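PDB 6DY3: N-acylethanolamine-hydrolyzing acid amidase subunit beta from Caenorhabditis elegans, which probably degrades bioactive fatty acid amides, such as N-palmitoylethanolamine, to ethanolamine and free fatty acids, acting together with the alpha subunit released by the same autocatalytic cleavage. Local coordinates for residues Asn18-Met23 / Val204-Thr209; Phe88-Ser93 / Arg115-Ser120; Pro61-Val66 / Ala127-Asn132; Gln156-Glu161 / Lys181-Gly186. One frame throughout, in Å; residues are numbered along the deposited sequence.

How the interactions relate
From the N terminus, strand 13-20 supplies the first half of interaction 1, whose loop closes only at 204-209, near the end of the chain, so the other three contacts are nested inside it. Interaction 3 opens next, at 61-66, and closes at 127-132, joining neighbouring strands of the larger antiparallel sheet. Within that loop lies interaction 2. Interaction 4 follows in series and reaches the same smaller sheet as interaction 1; none of the four touches another. In this Ntn-hydrolase fold, interactions 1 and 3 tie strands within the two sheets, interaction 4 a helix to a sheet, and interaction 2 a helix junction to the run-in of strand 122-127.

Interaction 1. Residues Asn18-Met23 / Val204-Thr209; sequences NLDYDM and VRNNLT
Both carboxylate oxygens of Asp20 reach the turn that leads into strand 209-215, since CG lies anti to the carbonyl carbon (chi1 -61°) and brings the carboxylate over to it. OD2 accepts from the hydroxyl of Thr209 (OG1 to Asp20 OD2, 2.7 Å), met on the syn side but 27° out of the carboxylate plane. Asn206 adds a weak, nearly straight bond from ND2 to Asp20 OD1 (3.4 Å). A water donates to both Asp20 OD1 and Val204 O. That carbonyl also accepts from Asn18 ND2 (3.1 Å), above its plane; Asn18 is held further by Leu199 O at ND2 and Ser212 OG at OD1. Tyr21 N donates to Leu208 O (3.0 Å), next to the non-hydrogen-bonded antiparallel pair of Asp20 and Thr209.

Behind this shell, a type I turn from Asn206 to Thr209 fixes the partners. Asn206 suits its place because OD1 accepts from Leu208 N, an Asx turn, while ND2 serves Asp20 and Pro203. Asp20 OD1 also hydrogen-bonds the amino group of Cys1, by similarity the nucleophile, and pairs with Arg174. The contact is thus consistent with a second shell that positions the carboxylate beside the N-terminal amine of an Ntn hydrolase.

Interaction 2. Residues Phe88-Ser93 / Arg115-Ser120; sequences FKRPVS and RTHLFS
Arg90 spans the contact, and most of its side chain, from CB to NH1, meets residues 117-119. CB of Arg90 lies 3.7 Å from Leu118 O, and CG passes beside CD1 of Phe119. CD of Arg90 comes to the edge of the Phe119 ring (3.7 Å to CD1) while also making a CH-pi contact over the His117 face. A bend at chi3 (-86°) then turns the head group so that NE stands over the imidazole centre, and the guanidinium stacks flat on His117, centres 4.1 Å apart and planes 22° apart. At the tip, Arg90 NH1 donates within the guanidinium plane to a lone pair of Leu118 O (2.7 Å). A water links NH1 with Leu118 N. Arginine suits this place by combining a long apolar stem with a flat polar end. Alongside, Val92 CG1 packs on Phe119 CZ (3.9 Å), and a second water bridges Arg90 O and Ser120 N. The contact joins the break between helices 76-89 and 92-102 to the run-in of strand 122-127, where helices meet the larger sheet of the Ntn-hydrolase fold.

Interaction 3. Residues Pro61-Val66 / Ala127-Asn132; sequences PGEYSV and AGIKKN
In Ile129 the first torsion (chi1 61°) sets CG1 between the backbone N and the carbonyl carbon and leaves CG2 anti to that carbon, which turns both branches on Gly62 and Glu63. These two residues lie where an antiparallel strand pair starts: Glu63 and Tyr64 form a classic beta bulge against strand 57-60, and on the other side Ser65 and Ala127 form a hydrogen-bonded antiparallel pair. CG2 of Ile129 rests 3.5 Å from Glu63 O, and its CD1 comes 3.7 Å from Gly62 O. The Glu63 carboxylate comes near the isoleucine tip, with Glu63 OE1 4.1 Å from Ile129 CD1. An alanine in place of Ile129 is likely to leave the Gly62 and Glu63 carbonyls without their apolar cover and open a gap beside the bulge. Next to the bulge, the strands are tied by Ser65 N to Ala127 O (3.0 Å) and Ala127 N to Ser65 O (2.9 Å). The Tyr64 ring leads away from the pair, to pack on helices 92-102 and 106-113 and bond Gln103 O through its hydroxyl. Small residues fit where Ser65 and Ala127 share a face of the sheet: Ser65 OG, hydrogen-bonded to His15 ND1, lies 3.5 Å from Ala127 CB.

Interaction 4. Residues Gln156-Glu161 / Lys181-Gly186; sequences QWFLVE and KLKELG
Phe158 presents a ring face to Leu182, whose CD1 makes a CH-pi contact 4.0 Å from the ring centroid while its CB also stands over that face. The two side chains cross obliquely, and Leu182 CD1 comes within 3.5 Å of Phe158 CD1. Beside this methyl, roughly at right angles to the ring's approach, Val160 CG2 comes 3.6 Å from Leu182 CD1. Leucine suits the site because one methyl can serve an aromatic face and an aliphatic branch at once. Lys183 lies across the phenyl group, its CG near Phe158 CZ.

Trp157 meets the helix with its edge. With CG held between the backbone N and the carbonyl carbon (chi1 57°), the indole extends until Trp157 CH2 lies 3.2 Å from Leu182 O, close to the ring plane. That carbonyl also accepts from Gly186 N (2.9 Å), where the backbone leaves the helix with a positive phi that glycine takes easily. The Phe158 edge stands over the indole face, with CD2 above its centre. Replacing Phe158 by an alanine would probably leave Leu182 CD1 without its aromatic face and let the indole turn more freely.

Strand 158-161 and the end of helix 173-185 run nearly antiparallel, their axes 159° apart in direction and 10.6 Å at closest. The strand is outermost in its sheet within this chain, beside strand 2-7, while Leu182 also touches Ile4 of that neighbour and Val198 of helix 192-199.

Interaction 1. Residues Asn18-Met23 / Val204-Thr209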
loop_
_atom_site.group_PDB
_atom_site.type_symbol
_atom_site.label_atom_id
_atom_site.label_comp_id
_atom_site.label_asym_id
_atom_site.label_seq_id
_atom_site.Cartn_x
_atom_site.Cartn_y
_atom_site.Cartn_z
ATOM N N ASN B 18 1.347 -8.568 3.341
ATOM C CA ASN B 18 0.092 -8.713 4.061
ATOM C C ASN B 18 -0.382 -7.333 4.483
ATOM O O ASN B 18 0.418 -6.510 4.929
ATOM C CB ASN B 18 0.255 -9.600 5.295
ATOM C CG ASN B 18 0.196 -11.078 4.973
ATOM O OD1 ASN B 18 0.181 -11.474 3.807
ATOM N ND2 ASN B 18 0.168 -11.907 6.008
ATOM N N LEU B 19 -1.674 -7.073 4.314
ATOM C CA LEU B 19 -2.279 -5.809 4.722
ATOM C C LEU B 19 -3.152 -6.063 5.947
ATOM O O LEU B 19 -4.157 -6.776 5.860
ATOM C CB LEU B 19 -3.099 -5.202 3.591
ATOM C CG LEU B 19 -3.639 -3.815 3.944
ATOM C CD1 LEU B 19 -2.649 -2.758 3.492
ATOM C CD2 LEU B 19 -5.017 -3.588 3.341
ATOM N N ASP B 20 -2.768 -5.488 7.082
ATOM C CA ASP B 20 -3.563 -5.559 8.301
ATOM C C ASP B 20 -4.288 -4.234 8.511
ATOM O O ASP B 20 -3.673 -3.164 8.477
ATOM C CB ASP B 20 -2.686 -5.894 9.510
ATOM C CG ASP B 20 -1.983 -7.252 9.376
ATOM O OD1 ASP B 20 -0.868 -7.405 9.917
ATOM O OD2 ASP B 20 -2.537 -8.166 8.727
ATOM N N TYR B 21 -5.593 -4.316 8.736
ATOM C CA TYR B 21 -6.467 -3.155 8.782
ATOM C C TYR B 21 -7.476 -3.377 9.892
ATOM O O TYR B 21 -8.111 -4.434 9.942
ATOM C CB TYR B 21 -7.176 -2.977 7.439
ATOM C CG TYR B 21 -7.626 -1.578 7.098
ATOM C CD1 TYR B 21 -6.738 -0.649 6.570
ATOM C CD2 TYR B 21 -8.955 -1.201 7.263
ATOM C CE1 TYR B 21 -7.152 0.621 6.236
ATOM C CE2 TYR B 21 -9.384 0.077 6.929
ATOM C CZ TYR B 21 -8.478 0.980 6.416
ATOM O OH TYR B 21 -8.910 2.245 6.083
ATOM N N ASP B 22 -7.617 -2.394 10.784
ATOM C CA ASP B 22 -8.515 -2.553 11.924
ATOM C C ASP B 22 -9.955 -2.745 11.474
ATOM O O ASP B 22 -10.714 -3.494 12.098
ATOM C CB ASP B 22 -8.412 -1.340 12.843
ATOM C CG ASP B 22 -8.921 -1.627 14.229
ATOM O OD1 ASP B 22 -10.115 -1.357 14.495
ATOM O OD2 ASP B 22 -8.127 -2.137 15.047
ATOM N N MET B 23 -10.345 -2.080 10.392
ATOM C CA MET B 23 -11.694 -2.183 9.841
ATOM C C MET B 23 -11.754 -3.341 8.844
ATOM O O MET B 23 -12.079 -3.189 7.669
ATOM C CB MET B 23 -12.076 -0.857 9.195
ATOM C CG MET B 23 -13.543 -0.616 9.009
ATOM S SD MET B 23 -13.771 1.010 8.258
ATOM C CE MET B 23 -13.380 0.662 6.545
ATOM N N VAL B 204 1.731 -13.744 11.299
ATOM C CA VAL B 204 1.886 -12.930 10.090
ATOM C C VAL B 204 0.525 -12.748 9.428
ATOM O O VAL B 204 0.129 -11.637 9.053
ATOM C CB VAL B 204 2.901 -13.569 9.123
ATOM C CG1 VAL B 204 3.226 -12.611 7.976
ATOM C CG2 VAL B 204 4.173 -13.985 9.847
ATOM N N ARG B 205 -0.205 -13.848 9.269
ATOM C CA ARG B 205 -1.643 -13.808 9.055
ATOM C C ARG B 205 -2.317 -13.778 10.418
ATOM O O ARG B 205 -1.938 -14.530 11.318
ATOM C CB ARG B 205 -2.099 -15.027 8.246
ATOM C CG ARG B 205 -3.574 -15.365 8.382
ATOM C CD ARG B 205 -3.947 -16.556 7.513
ATOM N NE ARG B 205 -3.321 -17.800 7.963
ATOM C CZ ARG B 205 -3.887 -18.677 8.790
ATOM N NH1 ARG B 205 -5.102 -18.462 9.272
ATOM N NH2 ARG B 205 -3.232 -19.777 9.133
ATOM N N ASN B 206 -3.314 -12.908 10.572
ATOM C CA ASN B 206 -3.963 -12.722 11.864
ATOM C C ASN B 206 -5.385 -12.217 11.638
ATOM O O ASN B 206 -5.855 -12.108 10.504
ATOM C CB ASN B 206 -3.155 -11.769 12.742
ATOM C CG ASN B 206 -2.903 -10.453 12.072
ATOM O OD1 ASN B 206 -3.819 -9.639 11.941
ATOM N ND2 ASN B 206 -1.661 -10.227 11.632
ATOM N N ASN B 207 -6.079 -11.921 12.741
ATOM C CA ASN B 207 -7.489 -11.544 12.661
ATOM C C ASN B 207 -7.702 -10.258 11.869
ATOM O O ASN B 207 -8.791 -10.042 11.324
ATOM C CB ASN B 207 -8.069 -11.388 14.068
ATOM C CG ASN B 207 -8.206 -12.710 14.792
ATOM O OD1 ASN B 207 -8.440 -13.748 14.171
ATOM N ND2 ASN B 207 -8.062 -12.681 16.117
ATOM N N LEU B 208 -6.702 -9.382 11.815
ATOM C CA LEU B 208 -6.842 -8.112 11.113
ATOM C C LEU B 208 -6.370 -8.168 9.669
ATOM O O LEU B 208 -6.513 -7.176 8.951
ATOM C CB LEU B 208 -6.071 -7.014 11.856
ATOM C CG LEU B 208 -6.485 -6.813 13.312
ATOM C CD1 LEU B 208 -5.712 -5.669 13.913
ATOM C CD2 LEU B 208 -7.980 -6.566 13.434
ATOM N N THR B 209 -5.829 -9.295 9.217
ATOM C CA THR B 209 -5.292 -9.371 7.866
ATOM C C THR B 209 -6.429 -9.316 6.850
ATOM O O THR B 209 -7.331 -10.159 6.871
ATOM C CB THR B 209 -4.468 -10.643 7.692
ATOM O OG1 THR B 209 -3.493 -10.734 8.737
ATOM C CG2 THR B 209 -3.757 -10.633 6.349
HETATM O O HOH W 1 0.974 -9.098 8.888
#

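Interaction 2. Residues Phe88-Ser93 / Arg115-Ser120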
loop_
_atom_site.group_PDB
_atom_site.type_symbol
_atom_site.label_atom_id
_atom_site.label_comp_id
_atom_site.label_asym_id
_atom_site.label_seq_id
_atom_site.Cartn_x
_atom_site.Cartn_y
_atom_site.Cartn_z
ATOM N N PHE B 88 -1.116 15.868 4.494
ATOM C CA PHE B 88 -1.751 16.821 3.587
ATOM C C PHE B 88 -0.736 17.434 2.631
ATOM O O PHE B 88 -1.057 17.724 1.475
ATOM C CB PHE B 88 -2.451 17.926 4.383
ATOM C CG PHE B 88 -3.852 17.588 4.798
ATOM C CD1 PHE B 88 -4.920 17.877 3.963
ATOM C CD2 PHE B 88 -4.104 16.995 6.030
ATOM C CE1 PHE B 88 -6.221 17.571 4.344
ATOM C CE2 PHE B 88 -5.399 16.684 6.423
ATOM C CZ PHE B 88 -6.461 16.973 5.580
ATOM N N LYS B 89 0.489 17.650 3.104
ATOM C CA LYS B 89 1.492 18.326 2.292
ATOM C C LYS B 89 1.916 17.469 1.104
ATOM O O LYS B 89 2.213 18.005 0.031
ATOM C CB LYS B 89 2.703 18.665 3.162
ATOM C CG LYS B 89 3.608 19.757 2.627
ATOM C CD LYS B 89 2.958 21.125 2.744
ATOM C CE LYS B 89 3.896 22.230 2.278
ATOM N NZ LYS B 89 3.262 23.572 2.391
ATOM N N ARG B 90 1.939 16.147 1.273
ATOM C CA ARG B 90 2.328 15.232 0.198
ATOM C C ARG B 90 1.515 13.953 0.333
ATOM O O ARG B 90 1.966 12.973 0.942
ATOM C CB ARG B 90 3.825 14.930 0.243
ATOM C CG ARG B 90 4.332 14.116 -0.926
ATOM C CD ARG B 90 5.844 14.218 -1.050
ATOM N NE ARG B 90 6.238 15.394 -1.829
ATOM C CZ ARG B 90 6.749 16.513 -1.317
ATOM N NH1 ARG B 90 6.950 16.642 -0.012
ATOM N NH2 ARG B 90 7.065 17.517 -2.122
ATOM N N PRO B 91 0.303 13.924 -0.223
ATOM C CA PRO B 91 -0.538 12.723 -0.115
ATOM C C PRO B 91 0.202 11.455 -0.529
ATOM O O PRO B 91 0.762 11.363 -1.624
ATOM C CB PRO B 91 -1.710 13.037 -1.049
ATOM C CG PRO B 91 -1.802 14.516 -1.027
ATOM C CD PRO B 91 -0.385 15.007 -0.940
ATOM N N VAL B 92 0.199 10.469 0.370
ATOM C CA VAL B 92 1.097 9.325 0.241
ATOM C C VAL B 92 0.664 8.412 -0.900
ATOM O O VAL B 92 1.473 8.042 -1.757
ATOM C CB VAL B 92 1.171 8.565 1.576
ATOM C CG1 VAL B 92 1.892 7.238 1.414
ATOM C CG2 VAL B 92 1.869 9.427 2.624
ATOM N N SER B 93 -0.612 8.020 -0.925
ATOM C CA SER B 93 -1.045 7.029 -1.908
ATOM C C SER B 93 -0.891 7.546 -3.333
ATOM O O SER B 93 -0.620 6.764 -4.252
ATOM C CB SER B 93 -2.497 6.622 -1.658
ATOM O OG SER B 93 -3.388 7.664 -2.010
ATOM N N ARG B 115 13.930 10.886 -1.926
ATOM C CA ARG B 115 14.187 12.318 -1.968
ATOM C C ARG B 115 13.948 12.950 -0.602
ATOM O O ARG B 115 13.009 12.590 0.113
ATOM C CB ARG B 115 13.301 12.989 -3.017
ATOM C CG ARG B 115 13.762 12.778 -4.446
ATOM C CD ARG B 115 13.068 13.757 -5.389
ATOM N NE ARG B 115 11.622 13.522 -5.460
ATOM C CZ ARG B 115 10.992 12.930 -6.477
ATOM N NH1 ARG B 115 11.661 12.505 -7.549
ATOM N NH2 ARG B 115 9.674 12.767 -6.428
ATOM N N THR B 116 14.808 13.901 -0.244
ATOM C CA THR B 116 14.683 14.618 1.022
ATOM C C THR B 116 13.577 15.651 0.876
ATOM O O THR B 116 13.785 16.731 0.321
ATOM C CB THR B 116 15.998 15.286 1.408
ATOM O OG1 THR B 116 17.018 14.294 1.565
ATOM C CG2 THR B 116 15.839 16.047 2.719
ATOM N N HIS B 117 12.391 15.311 1.366
ATOM C CA HIS B 117 11.274 16.242 1.403
ATOM C C HIS B 117 10.269 15.715 2.411
ATOM O O HIS B 117 10.345 14.562 2.838
ATOM C CB HIS B 117 10.642 16.422 0.016
ATOM C CG HIS B 117 10.346 15.136 -0.690
ATOM N ND1 HIS B 117 9.734 14.067 -0.072
ATOM C CD2 HIS B 117 10.588 14.745 -1.962
ATOM C CE1 HIS B 117 9.606 13.076 -0.935
ATOM N NE2 HIS B 117 10.118 13.461 -2.090
ATOM N N LEU B 118 9.334 16.578 2.800
ATOM C CA LEU B 118 8.305 16.171 3.748
ATOM C C LEU B 118 7.576 14.938 3.233
ATOM O O LEU B 118 7.033 14.936 2.124
ATOM C CB LEU B 118 7.317 17.313 3.997
ATOM C CG LEU B 118 7.737 18.395 4.995
ATOM C CD1 LEU B 118 6.677 19.474 5.052
ATOM C CD2 LEU B 118 7.986 17.829 6.391
ATOM N N PHE B 119 7.573 13.883 4.041
ATOM C CA PHE B 119 6.854 12.670 3.695
ATOM C C PHE B 119 6.431 11.980 4.980
ATOM O O PHE B 119 7.186 11.951 5.956
ATOM C CB PHE B 119 7.703 11.733 2.837
ATOM C CG PHE B 119 6.900 10.724 2.085
ATOM C CD1 PHE B 119 6.332 11.049 0.864
ATOM C CD2 PHE B 119 6.702 9.453 2.602
ATOM C CE1 PHE B 119 5.581 10.119 0.167
ATOM C CE2 PHE B 119 5.950 8.512 1.913
ATOM C CZ PHE B 119 5.388 8.841 0.696
ATOM N N SER B 120 5.220 11.446 4.977
ATOM C CA SER B 120 4.684 10.824 6.173
ATOM C C SER B 120 5.582 9.657 6.583
ATOM O O SER B 120 6.006 8.876 5.716
ATOM C CB SER B 120 3.259 10.341 5.919
ATOM O OG SER B 120 2.633 9.925 7.121
HETATM O O HOH W 2 3.324 12.747 3.154
HETATM O O HOH W 3 8.610 19.029 0.765
#

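Interaction 3. Residues Pro61-Val66 / Ala127-Asn132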
loop_
_atom_site.group_PDB
_atom_site.type_symbol
_atom_site.label_atom_id
_atom_site.label_comp_id
_atom_site.label_asym_id
_atom_site.label_seq_id
_atom_site.Cartn_x
_atom_site.Cartn_y
_atom_site.Cartn_z
ATOM N N PRO B 61 5.035 -3.633 -14.172
ATOM C CA PRO B 61 5.330 -4.989 -14.653
ATOM C C PRO B 61 6.671 -5.071 -15.366
ATOM O O PRO B 61 7.016 -4.222 -16.191
ATOM C CB PRO B 61 4.157 -5.299 -15.590
ATOM C CG PRO B 61 3.557 -3.969 -15.917
ATOM C CD PRO B 61 3.771 -3.117 -14.719
ATOM N N GLY B 62 7.447 -6.094 -15.013
ATOM C CA GLY B 62 8.752 -6.303 -15.591
ATOM C C GLY B 62 9.870 -5.487 -14.978
ATOM O O GLY B 62 11.040 -5.753 -15.275
ATOM N N GLU B 63 9.563 -4.508 -14.129
ATOM C CA GLU B 63 10.575 -3.573 -13.647
ATOM C C GLU B 63 10.701 -3.587 -12.130
ATOM O O GLU B 63 11.791 -3.856 -11.615
ATOM C CB GLU B 63 10.262 -2.164 -14.165
ATOM C CG GLU B 63 10.224 -2.078 -15.692
ATOM C CD GLU B 63 11.599 -2.274 -16.338
ATOM O OE1 GLU B 63 12.615 -2.311 -15.610
ATOM O OE2 GLU B 63 11.662 -2.397 -17.581
ATOM N N TYR B 64 9.636 -3.284 -11.393
ATOM C CA TYR B 64 9.727 -3.265 -9.941
ATOM C C TYR B 64 8.331 -3.325 -9.338
ATOM O O TYR B 64 7.327 -3.060 -10.007
ATOM C CB TYR B 64 10.448 -2.012 -9.439
ATOM C CG TYR B 64 9.726 -0.726 -9.767
ATOM C CD1 TYR B 64 8.879 -0.130 -8.842
ATOM C CD2 TYR B 64 9.887 -0.107 -10.996
ATOM C CE1 TYR B 64 8.219 1.044 -9.129
ATOM C CE2 TYR B 64 9.229 1.071 -11.292
ATOM C CZ TYR B 64 8.397 1.640 -10.355
ATOM O OH TYR B 64 7.740 2.812 -10.648
ATOM N N SER B 65 8.291 -3.654 -8.050
ATOM C CA SER B 65 7.068 -3.624 -7.268
ATOM C C SER B 65 7.327 -2.856 -5.978
ATOM O O SER B 65 8.466 -2.736 -5.518
ATOM C CB SER B 65 6.550 -5.045 -6.967
ATOM O OG SER B 65 7.518 -5.809 -6.278
ATOM N N VAL B 66 6.254 -2.320 -5.400
ATOM C CA VAL B 66 6.360 -1.462 -4.227
ATOM C C VAL B 66 5.188 -1.734 -3.296
ATOM O O VAL B 66 4.081 -2.058 -3.734
ATOM C CB VAL B 66 6.417 0.031 -4.614
ATOM C CG1 VAL B 66 5.186 0.422 -5.392
ATOM C CG2 VAL B 66 6.562 0.889 -3.375
ATOM N N ALA B 127 11.024 -3.882 -4.702
ATOM C CA ALA B 127 11.636 -5.094 -5.225
ATOM C C ALA B 127 11.922 -4.921 -6.710
ATOM O O ALA B 127 11.104 -4.365 -7.449
ATOM C CB ALA B 127 10.727 -6.305 -5.001
ATOM N N GLY B 128 13.083 -5.405 -7.146
ATOM C CA GLY B 128 13.504 -5.238 -8.523
ATOM C C GLY B 128 13.699 -6.541 -9.270
ATOM O O GLY B 128 13.002 -7.530 -9.017
ATOM N N ILE B 129 14.654 -6.550 -10.202
ATOM C CA ILE B 129 14.865 -7.695 -11.080
ATOM C C ILE B 129 16.336 -8.095 -11.088
ATOM O O ILE B 129 16.666 -9.277 -11.245
ATOM C CB ILE B 129 14.367 -7.383 -12.501
ATOM C CG1 ILE B 129 15.142 -6.197 -13.080
ATOM C CG2 ILE B 129 12.862 -7.114 -12.475
ATOM C CD1 ILE B 129 14.651 -5.728 -14.448
ATOM N N LYS B 130 17.231 -7.125 -10.903
ATOM C CA LYS B 130 18.660 -7.402 -10.916
ATOM C C LYS B 130 19.131 -7.795 -9.515
ATOM O O LYS B 130 18.344 -7.909 -8.573
ATOM C CB LYS B 130 19.430 -6.197 -11.454
ATOM C CG LYS B 130 19.218 -5.957 -12.938
ATOM C CD LYS B 130 19.561 -4.535 -13.366
ATOM C CE LYS B 130 20.948 -4.113 -12.918
ATOM N NZ LYS B 130 21.230 -2.696 -13.261
ATOM N N LYS B 131 20.438 -7.995 -9.372
ATOM C CA LYS B 131 20.990 -8.482 -8.116
ATOM C C LYS B 131 20.848 -7.444 -7.012
ATOM O O LYS B 131 21.071 -6.249 -7.223
ATOM C CB LYS B 131 22.457 -8.856 -8.297
ATOM C CG LYS B 131 23.152 -9.324 -7.032
ATOM C CD LYS B 131 24.635 -9.540 -7.287
ATOM C CE LYS B 131 25.361 -9.992 -6.036
ATOM N NZ LYS B 131 26.835 -9.948 -6.228
ATOM N N ASN B 132 20.486 -7.920 -5.818
ATOM C CA ASN B 132 20.361 -7.094 -4.621
ATOM C C ASN B 132 19.364 -5.961 -4.806
ATOM O O ASN B 132 19.364 -5.000 -4.030
ATOM C CB ASN B 132 21.722 -6.534 -4.189
ATOM C CG ASN B 132 22.569 -7.561 -3.452
ATOM O OD1 ASN B 132 22.050 -8.414 -2.732
ATOM N ND2 ASN B 132 23.879 -7.482 -3.633
#

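Interaction 4. Residues Gln156-Glu161 / Lys181-Gly186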
loop_
_atom_site.group_PDB
_atom_site.type_symbol
_atom_site.label_atom_id
_atom_site.label_comp_id
_atom_site.label_asym_id
_atom_site.label_seq_id
_atom_site.Cartn_x
_atom_site.Cartn_y
_atom_site.Cartn_z
ATOM N N GLN B 156 22.411 -12.004 3.337
ATOM C CA GLN B 156 21.253 -11.173 3.660
ATOM C C GLN B 156 20.335 -11.183 2.439
ATOM O O GLN B 156 20.282 -10.229 1.662
ATOM C CB GLN B 156 21.685 -9.764 4.039
ATOM C CG GLN B 156 22.621 -9.715 5.243
ATOM C CD GLN B 156 23.079 -8.302 5.580
ATOM O OE1 GLN B 156 22.998 -7.393 4.754
ATOM N NE2 GLN B 156 23.557 -8.114 6.804
ATOM N N TRP B 157 19.598 -12.282 2.281
ATOM C CA TRP B 157 18.808 -12.521 1.082
ATOM C C TRP B 157 17.342 -12.141 1.235
ATOM O O TRP B 157 16.589 -12.274 0.266
ATOM C CB TRP B 157 18.910 -13.992 0.658
ATOM C CG TRP B 157 18.504 -14.986 1.715
ATOM C CD1 TRP B 157 19.266 -15.439 2.751
ATOM C CD2 TRP B 157 17.240 -15.658 1.823
ATOM N NE1 TRP B 157 18.559 -16.348 3.500
ATOM C CE2 TRP B 157 17.312 -16.502 2.953
ATOM C CE3 TRP B 157 16.058 -15.629 1.076
ATOM C CZ2 TRP B 157 16.244 -17.306 3.356
ATOM C CZ3 TRP B 157 14.996 -16.430 1.478
ATOM C CH2 TRP B 157 15.099 -17.257 2.608
ATOM N N PHE B 158 16.912 -11.687 2.415
ATOM C CA PHE B 158 15.533 -11.252 2.608
ATOM C C PHE B 158 15.478 -10.008 3.487
ATOM O O PHE B 158 16.399 -9.710 4.252
ATOM C CB PHE B 158 14.657 -12.368 3.217
ATOM C CG PHE B 158 15.108 -12.836 4.573
ATOM C CD1 PHE B 158 14.745 -12.150 5.716
ATOM C CD2 PHE B 158 15.872 -13.974 4.702
ATOM C CE1 PHE B 158 15.158 -12.582 6.960
ATOM C CE2 PHE B 158 16.287 -14.412 5.946
ATOM C CZ PHE B 158 15.927 -13.714 7.074
ATOM N N LEU B 159 14.372 -9.278 3.352
ATOM C CA LEU B 159 14.076 -8.104 4.161
ATOM C C LEU B 159 12.637 -8.200 4.644
ATOM O O LEU B 159 11.742 -8.550 3.867
ATOM C CB LEU B 159 14.267 -6.809 3.371
ATOM C CG LEU B 159 15.697 -6.450 2.975
ATOM C CD1 LEU B 159 15.692 -5.395 1.891
ATOM C CD2 LEU B 159 16.473 -5.973 4.179
ATOM N N VAL B 160 12.420 -7.908 5.926
ATOM C CA VAL B 160 11.097 -7.964 6.540
ATOM C C VAL B 160 10.865 -6.683 7.330
ATOM O O VAL B 160 11.726 -6.264 8.112
ATOM C CB VAL B 160 10.940 -9.190 7.460
ATOM C CG1 VAL B 160 9.536 -9.225 8.068
ATOM C CG2 VAL B 160 11.226 -10.465 6.695
ATOM N N GLU B 161 9.688 -6.090 7.163
ATOM C CA GLU B 161 9.358 -4.873 7.882
ATOM C C GLU B 161 7.863 -4.853 8.178
ATOM O O GLU B 161 7.056 -5.358 7.397
ATOM C CB GLU B 161 9.783 -3.629 7.077
ATOM C CG GLU B 161 9.914 -2.363 7.909
ATOM C CD GLU B 161 10.814 -2.553 9.127
ATOM O OE1 GLU B 161 12.049 -2.646 8.945
ATOM O OE2 GLU B 161 10.285 -2.628 10.261
ATOM N N LYS B 181 10.532 -18.116 9.703
ATOM C CA LYS B 181 10.018 -18.963 8.638
ATOM C C LYS B 181 10.882 -18.863 7.385
ATOM O O LYS B 181 11.134 -19.874 6.719
ATOM C CB LYS B 181 8.568 -18.583 8.337
ATOM C CG LYS B 181 7.739 -19.700 7.719
ATOM C CD LYS B 181 7.521 -20.843 8.692
ATOM C CE LYS B 181 6.739 -21.982 8.065
ATOM N NZ LYS B 181 6.430 -23.022 9.084
ATOM N N LEU B 182 11.360 -17.662 7.058
ATOM C CA LEU B 182 12.252 -17.514 5.912
ATOM C C LEU B 182 13.543 -18.299 6.114
ATOM O O LEU B 182 14.067 -18.907 5.173
ATOM C CB LEU B 182 12.557 -16.036 5.671
ATOM C CG LEU B 182 11.415 -15.219 5.068
ATOM C CD1 LEU B 182 11.612 -13.750 5.371
ATOM C CD2 LEU B 182 11.323 -15.445 3.565
ATOM N N LYS B 183 14.068 -18.301 7.339
ATOM C CA LYS B 183 15.282 -19.059 7.615
ATOM C C LYS B 183 15.030 -20.557 7.519
ATOM O O LYS B 183 15.886 -21.301 7.028
ATOM C CB LYS B 183 15.825 -18.682 8.992
ATOM C CG LYS B 183 16.398 -17.277 9.055
ATOM C CD LYS B 183 16.851 -16.929 10.466
ATOM C CE LYS B 183 17.476 -15.542 10.525
ATOM N NZ LYS B 183 17.886 -15.180 11.909
ATOM N N GLU B 184 13.863 -21.020 7.979
ATOM C CA GLU B 184 13.535 -22.440 7.885
ATOM C C GLU B 184 13.482 -22.887 6.431
ATOM O O GLU B 184 14.063 -23.912 6.061
ATOM C CB GLU B 184 12.195 -22.721 8.567
ATOM C CG GLU B 184 12.188 -22.553 10.078
ATOM C CD GLU B 184 10.815 -22.826 10.680
ATOM O OE1 GLU B 184 9.965 -23.434 9.987
ATOM O OE2 GLU B 184 10.585 -22.431 11.846
ATOM N N LEU B 185 12.766 -22.134 5.590
ATOM C CA LEU B 185 12.639 -22.509 4.188
ATOM C C LEU B 185 13.969 -22.391 3.461
ATOM O O LEU B 185 14.242 -23.169 2.539
ATOM C CB LEU B 185 11.571 -21.649 3.509
ATOM C CG LEU B 185 10.178 -21.755 4.142
ATOM C CD1 LEU B 185 9.189 -20.833 3.453
ATOM C CD2 LEU B 185 9.668 -23.196 4.114
ATOM N N GLY B 186 14.805 -21.445 3.865
ATOM C CA GLY B 186 16.118 -21.287 3.285
ATOM C C GLY B 186 16.090 -20.556 1.954
ATOM O O GLY B 186 15.089 -20.526 1.238
#